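Local structure of DUF3836 domain-containing protein (Parabacteroides distasonis ATCC 8503, 4R03) at residues 45-50 with 65-70. The protein is of unknown function but folds as an antiparallel beta-sheet protein of the DUF3836 family, thought to have evolved from beta-hairpin repeats. Sequence-based numbering, arbitrary orientation.
Sequences SEKKAF and ITYQYD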
# COMPACT_ATOMS: atom_id res chain seq x y z
N SER A 45 -6.29 -8.09 -2.35
CA SER A 45 -7.32 -8.04 -1.31
C SER A 45 -6.97 -7.07 -0.19
O SER A 45 -7.85 -6.52 0.46
CB SER A 45 -7.52 -9.42 -0.74
OG SER A 45 -6.34 -9.97 -0.20
N GLU A 46 -5.66 -6.83 0.00
CA GLU A 46 -5.21 -5.97 1.06
C GLU A 46 -3.88 -5.33 0.68
O GLU A 46 -3.02 -6.00 0.13
CB GLU A 46 -5.07 -6.75 2.35
CG GLU A 46 -4.76 -5.87 3.58
CD GLU A 46 -4.16 -6.64 4.72
OE1 GLU A 46 -4.90 -7.26 5.51
OE2 GLU A 46 -2.91 -6.63 4.81
N LYS A 47 -3.76 -4.03 0.95
CA LYS A 47 -2.53 -3.26 0.77
C LYS A 47 -2.23 -2.61 2.12
O LYS A 47 -3.07 -1.88 2.65
CB LYS A 47 -2.64 -2.23 -0.32
CG LYS A 47 -1.48 -1.27 -0.50
CD LYS A 47 -1.79 -0.26 -1.57
CE LYS A 47 -0.62 0.60 -1.91
NZ LYS A 47 -0.97 1.49 -3.03
N LYS A 48 -1.06 -2.85 2.67
CA LYS A 48 -0.58 -2.17 3.87
C LYS A 48 0.57 -1.27 3.52
O LYS A 48 1.45 -1.68 2.75
CB LYS A 48 -0.14 -3.15 4.90
CG LYS A 48 -1.22 -3.82 5.63
CD LYS A 48 -0.55 -4.64 6.78
CE LYS A 48 -1.54 -5.50 7.44
NZ LYS A 48 -0.95 -6.10 8.64
N ALA A 49 0.55 -0.06 4.03
CA ALA A 49 1.59 0.92 3.81
C ALA A 49 2.28 1.16 5.16
O ALA A 49 1.56 1.33 6.20
CB ALA A 49 1.07 2.21 3.27
N PHE A 50 3.61 1.21 5.15
CA PHE A 50 4.43 1.47 6.32
C PHE A 50 5.26 2.72 6.09
O PHE A 50 5.78 2.94 4.98
CB PHE A 50 5.38 0.30 6.56
CG PHE A 50 4.72 -1.03 6.79
CD1 PHE A 50 4.21 -1.76 5.72
CD2 PHE A 50 4.60 -1.56 8.08
CE1 PHE A 50 3.60 -2.98 5.93
CE2 PHE A 50 3.97 -2.77 8.27
CZ PHE A 50 3.47 -3.48 7.20
N ILE A 65 -5.53 -0.73 3.26
CA ILE A 65 -6.72 -0.67 2.41
C ILE A 65 -7.11 -2.10 2.08
O ILE A 65 -6.26 -2.96 1.80
CB ILE A 65 -6.40 0.10 1.13
CG1 ILE A 65 -5.84 1.49 1.41
CG2 ILE A 65 -7.65 0.12 0.17
CD1 ILE A 65 -5.48 2.28 0.23
N THR A 66 -8.43 -2.39 2.13
CA THR A 66 -8.95 -3.66 1.65
C THR A 66 -9.86 -3.42 0.43
O THR A 66 -10.40 -2.33 0.26
CB THR A 66 -9.70 -4.47 2.71
OG1 THR A 66 -10.76 -3.68 3.23
CG2 THR A 66 -8.78 -4.89 3.83
N TYR A 67 -9.89 -4.40 -0.44
CA TYR A 67 -10.50 -4.27 -1.81
C TYR A 67 -11.53 -5.37 -2.01
O TYR A 67 -11.27 -6.52 -1.75
CB TYR A 67 -9.47 -4.37 -2.92
CG TYR A 67 -8.35 -3.39 -2.77
CD1 TYR A 67 -7.23 -3.70 -1.96
CD2 TYR A 67 -8.35 -2.18 -3.43
CE1 TYR A 67 -6.21 -2.76 -1.80
CE2 TYR A 67 -7.33 -1.22 -3.26
CZ TYR A 67 -6.26 -1.53 -2.44
OH TYR A 67 -5.27 -0.62 -2.33
N GLN A 68 -12.72 -4.94 -2.47
CA GLN A 68 -13.80 -5.86 -2.86
C GLN A 68 -14.23 -5.61 -4.32
O GLN A 68 -14.26 -4.48 -4.80
CB GLN A 68 -14.97 -5.62 -1.95
CG GLN A 68 -14.73 -6.00 -0.55
CD GLN A 68 -16.00 -5.81 0.24
OE1 GLN A 68 -16.49 -4.68 0.39
NE2 GLN A 68 -16.57 -6.91 0.71
N TYR A 69 -14.47 -6.72 -5.03
CA TYR A 69 -14.67 -6.76 -6.47
C TYR A 69 -16.10 -7.25 -6.79
O TYR A 69 -16.63 -8.11 -6.10
CB TYR A 69 -13.67 -7.72 -7.12
CG TYR A 69 -12.25 -7.23 -6.88
CD1 TYR A 69 -11.66 -6.33 -7.73
CD2 TYR A 69 -11.56 -7.67 -5.74
CE1 TYR A 69 -10.38 -5.84 -7.48
CE2 TYR A 69 -10.26 -7.22 -5.52
CZ TYR A 69 -9.71 -6.29 -6.36
OH TYR A 69 -8.40 -5.78 -6.15
N ASP A 70 -16.64 -6.71 -7.85
CA ASP A 70 -18.04 -6.99 -8.27
C ASP A 70 -18.00 -7.35 -9.76
O ASP A 70 -17.33 -6.67 -10.54
CB ASP A 70 -18.84 -5.72 -7.99
CG ASP A 70 -20.32 -5.84 -8.30
OD1 ASP A 70 -20.77 -6.88 -8.83
OD2 ASP A 70 -21.02 -4.84 -8.02
O HOH W 1 -10.29 -7.87 1.20
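Ser45 O is gripped by two donors: Tyr67 N at 3.1 Å and a water at 2.9 Å. Tyr67 N lies 46° above the carbonyl plane, away from either lone pair, and Thr66 CA adds a C-H...O contact to the same oxygen. On its other side the strand carries a classic beta bulge, Ser45 and Glu46 both facing Gln37 of strand 27-38; the Ser45 psi of -26° fits this, and the bulge probably tilts the carbonyl. Two residues along, at Lys47, the hydrogen-bonded pairing is regular: Lys47 N gives an in-plane bond of 2.8 Å to Ile65 O, and Ile65 N returns one to Lys47 O. Glu46 and Thr66, the adjoining non-hydrogen-bonded pair, meet on one face through Glu46 CG and Thr66 CG2, 4.1 Å apart.

On the other face Tyr67 reaches back over Ile65, whose CG2 sits 3.4 Å above the ring plane near the rim. With CG anti to its carbonyl carbon (chi1 -55°), the ring presents its edge to the 45-47 backbone, and Tyr67 OH comes within 3.6 Å of Lys47 CD. The extended lysine carries NZ onward to Ile107 O and Ser109 OG, with a cation-pi contact to Tyr34.

These segments join strands 44-53 and 58-69 of one hairpin in mid-sheet, strand 27-38 flanking the first, strand 75-84 the second, while Ile107 covers the face of Lys47 and Tyr67.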